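Local coordinates for tyrocidine synthase 2 (Brevibacillus parabrevis, PDB 6TA8), which is a nonribosomal peptide synthetase, represented here by a portion that includes its condensation domain, at residues 226-231 and 376-381. Numbering follows the deposited sequence.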
ATOM      1  N   ASN A 226     -17.534  14.805 -15.025  1.00 55.61           N
ATOM      2  CA  ASN A 226     -18.288  15.707 -14.161  1.00 55.65           C
ATOM      3  C   ASN A 226     -17.468  16.106 -12.941  1.00 57.75           C
ATOM      4  O   ASN A 226     -17.522  17.257 -12.496  1.00 55.79           O
ATOM      5  CB  ASN A 226     -19.600  15.047 -13.731  1.00 58.31           C
ATOM      6  CG  ASN A 226     -20.372  15.878 -12.719  1.00 69.42           C
ATOM      7  OD1 ASN A 226     -20.069  15.867 -11.525  1.00 76.05           O
ATOM      8  ND2 ASN A 226     -21.380  16.599 -13.195  1.00 68.41           N
ATOM      9  N   LEU A 227     -16.697  15.168 -12.391  1.00 63.99           N
ATOM     10  CA  LEU A 227     -15.886  15.477 -11.221  1.00 60.66           C
ATOM     11  C   LEU A 227     -14.778  16.468 -11.558  1.00 58.44           C
ATOM     12  O   LEU A 227     -14.469  17.356 -10.754  1.00 57.34           O
ATOM     13  CB  LEU A 227     -15.307  14.189 -10.635  1.00 57.47           C
ATOM     14  CG  LEU A 227     -14.599  14.295  -9.283  1.00 60.79           C
ATOM     15  CD1 LEU A 227     -15.605  14.389  -8.140  1.00 63.62           C
ATOM     16  CD2 LEU A 227     -13.659  13.120  -9.072  1.00 53.01           C
ATOM     17  N   GLU A 228     -14.176  16.354 -12.743  1.00 60.49           N
ATOM     18  CA  GLU A 228     -13.025  17.196 -13.047  1.00 57.23           C
ATOM     19  C   GLU A 228     -13.402  18.631 -13.391  1.00 59.81           C
ATOM     20  O   GLU A 228     -12.529  19.503 -13.360  1.00 53.59           O
ATOM     21  CB  GLU A 228     -12.214  16.592 -14.193  1.00 59.32           C
ATOM     22  CG  GLU A 228     -11.508  15.310 -13.816  1.00 61.58           C
ATOM     23  CD  GLU A 228     -10.619  14.797 -14.920  1.00 68.06           C
ATOM     24  OE1 GLU A 228     -10.451  15.515 -15.927  1.00 61.85           O
ATOM     25  OE2 GLU A 228     -10.092  13.674 -14.780  1.00 71.37           O
ATOM     26  N   THR A 229     -14.672  18.903 -13.698  1.00 62.20           N
ATOM     27  CA  THR A 229     -15.083  20.234 -14.129  1.00 57.05           C
ATOM     28  C   THR A 229     -15.767  21.048 -13.038  1.00 55.59           C
ATOM     29  O   THR A 229     -15.806  22.281 -13.138  1.00 60.38           O
ATOM     30  CB  THR A 229     -16.031  20.136 -15.329  1.00 62.05           C
ATOM     31  OG1 THR A 229     -17.144  19.295 -14.998  1.00 58.94           O
ATOM     32  CG2 THR A 229     -15.305  19.558 -16.534  1.00 56.46           C
ATOM     33  N   THR A 230     -16.307  20.397 -12.011  1.00 56.28           N
ATOM     34  CA  THR A 230     -17.021  21.076 -10.943  1.00 60.50           C
ATOM     35  C   THR A 230     -16.145  21.363  -9.730  1.00 71.74           C
ATOM     36  O   THR A 230     -16.634  21.936  -8.752  1.00 74.08           O
ATOM     37  CB  THR A 230     -18.236  20.247 -10.509  1.00 64.94           C
ATOM     38  OG1 THR A 230     -19.079  21.024  -9.649  1.00 77.26           O
ATOM     39  CG2 THR A 230     -17.792  18.990  -9.772  1.00 59.69           C
ATOM     40  N   THR A 231     -14.870  20.988  -9.760  1.00 64.27           N
ATOM     41  CA  THR A 231     -13.982  21.189  -8.623  1.00 72.08           C
ATOM     42  C   THR A 231     -13.150  22.446  -8.785  1.00 75.03           C
ATOM     43  O   THR A 231     -12.685  22.767  -9.881  1.00 70.06           O
ATOM     44  CB  THR A 231     -13.042  20.003  -8.425  1.00 67.91           C
ATOM     45  OG1 THR A 231     -12.330  19.767  -9.652  1.00 69.25           O
ATOM     46  CG2 THR A 231     -13.815  18.770  -8.010  1.00 69.53           C
ATOM     47  N   ALA A 376      -9.709  14.777 -19.464  1.00 60.20           N
ATOM     48  CA  ALA A 376      -8.356  15.310 -19.495  1.00 56.61           C
ATOM     49  C   ALA A 376      -7.512  14.920 -18.290  1.00 63.85           C
ATOM     50  O   ALA A 376      -6.292  15.119 -18.327  1.00 63.37           O
ATOM     51  CB  ALA A 376      -8.392  16.841 -19.610  1.00 49.18           C
ATOM     52  N   PHE A 377      -8.118  14.369 -17.239  1.00 64.01           N
ATOM     53  CA  PHE A 377      -7.411  13.981 -16.017  1.00 65.03           C
ATOM     54  C   PHE A 377      -6.612  15.157 -15.459  1.00 62.87           C
ATOM     55  O   PHE A 377      -5.382  15.149 -15.425  1.00 67.06           O
ATOM     56  CB  PHE A 377      -6.502  12.774 -16.267  1.00 57.88           C
ATOM     57  CG  PHE A 377      -7.172  11.647 -16.996  1.00 57.93           C
ATOM     58  CD1 PHE A 377      -7.897  10.691 -16.305  1.00 53.47           C
ATOM     59  CD2 PHE A 377      -7.076  11.542 -18.374  1.00 59.05           C
ATOM     60  CE1 PHE A 377      -8.514   9.653 -16.973  1.00 51.88           C
ATOM     61  CE2 PHE A 377      -7.692  10.508 -19.049  1.00 58.30           C
ATOM     62  CZ  PHE A 377      -8.414   9.562 -18.348  1.00 59.85           C
ATOM     63  N   THR A 378      -7.340  16.185 -15.018  1.00 60.76           N
ATOM     64  CA  THR A 378      -6.729  17.429 -14.567  1.00 62.17           C
ATOM     65  C   THR A 378      -6.544  17.504 -13.058  1.00 66.29           C
ATOM     66  O   THR A 378      -5.836  18.401 -12.584  1.00 65.63           O
ATOM     67  CB  THR A 378      -7.565  18.630 -15.029  1.00 58.32           C
ATOM     68  OG1 THR A 378      -8.879  18.548 -14.463  1.00 54.83           O
ATOM     69  CG2 THR A 378      -7.670  18.657 -16.543  1.00 57.22           C
ATOM     70  N   LEU A 379      -7.153  16.600 -12.297  1.00 63.09           N
ATOM     71  CA  LEU A 379      -7.048  16.643 -10.844  1.00 61.47           C
ATOM     72  C   LEU A 379      -5.664  16.176 -10.406  1.00 58.29           C
ATOM     73  O   LEU A 379      -5.257  15.048 -10.703  1.00 58.74           O
ATOM     74  CB  LEU A 379      -8.134  15.776 -10.210  1.00 57.62           C
ATOM     75  CG  LEU A 379      -9.417  16.477  -9.757  1.00 51.28           C
ATOM     76  CD1 LEU A 379     -10.045  17.258 -10.898  1.00 55.79           C
ATOM     77  CD2 LEU A 379     -10.400  15.463  -9.195  1.00 50.16           C
ATOM     78  N   ARG A 380      -4.937  17.047  -9.702  1.00 51.84           N
ATOM     79  CA  ARG A 380      -3.617  16.731  -9.163  1.00 57.17           C
ATOM     80  C   ARG A 380      -3.687  16.758  -7.643  1.00 49.27           C
ATOM     81  O   ARG A 380      -3.441  17.804  -7.023  1.00 52.97           O
ATOM     82  CB  ARG A 380      -2.562  17.714  -9.675  1.00 63.81           C
ATOM     83  CG  ARG A 380      -2.612  17.954 -11.167  1.00 69.22           C
ATOM     84  CD  ARG A 380      -1.792  16.910 -11.911  1.00 72.98           C
ATOM     85  NE  ARG A 380      -2.170  16.832 -13.317  1.00 71.58           N
ATOM     86  CZ  ARG A 380      -3.228  16.169 -13.774  1.00 76.94           C
ATOM     87  NH1 ARG A 380      -3.491  16.165 -15.074  1.00 73.92           N
ATOM     88  NH2 ARG A 380      -4.020  15.509 -12.941  1.00 85.34           N
ATOM     89  N   PRO A 381      -4.020  15.643  -6.997  1.00 45.47           N
ATOM     90  CA  PRO A 381      -4.100  15.643  -5.533  1.00 46.66           C
ATOM     91  C   PRO A 381      -2.719  15.759  -4.910  1.00 44.79           C
ATOM     92  O   PRO A 381      -1.737  15.216  -5.422  1.00 44.63           O
ATOM     93  CB  PRO A 381      -4.749  14.289  -5.207  1.00 43.14           C
ATOM     94  CG  PRO A 381      -5.288  13.770  -6.508  1.00 49.07           C
ATOM     95  CD  PRO A 381      -4.403  14.344  -7.570  1.00 57.92           C
TER
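Leu379 lays its CD1 methyl over the C-terminal part of helix 221-229, 3.7 Å from the CA of Glu228, and the same methyl packs along that residue's CB and CG. The contact belongs to a condensation domain and lies at its surface, where this helix meets the loop that follows helix 359-365 and leads into strand 383-390 of the six-stranded mixed sheet. The two branches of Leu379 divide the work. CD1 also reaches OG1 of Thr231 (3.6 Å), while CD2 meets CD2 of Leu227 at 4.0 Å, the two leucine side chains crossing at about a right angle. Leu227 and Thr231 rest in addition on Val330, and Leu379 on Pro328 and Val299, so this apolar patch continues onto neighbouring strands of the sheet.

The polar half of the contact is carried by Glu228. Its CG stands anti to the carbonyl carbon (chi1 -69°) and the chain is extended beyond it, which carries the carboxylate past Leu379 to the backbone of residues 376-378. There OE1 accepts a weak hydrogen bond from Thr378 N, 3.3 Å long with an N-H...O angle of 154°, and Phe377 N lies 2.9 Å from the same oxygen. OE2 takes a weak hydrogen bond from Tyr360 OH, and the ring of Tyr360 packs edge-to-face with that of Phe377. Helix 359-365 is thereby drawn into the same cluster. The carboxylate approaches the Phe377 ring obliquely, with OE2 4.0 Å from its CD1.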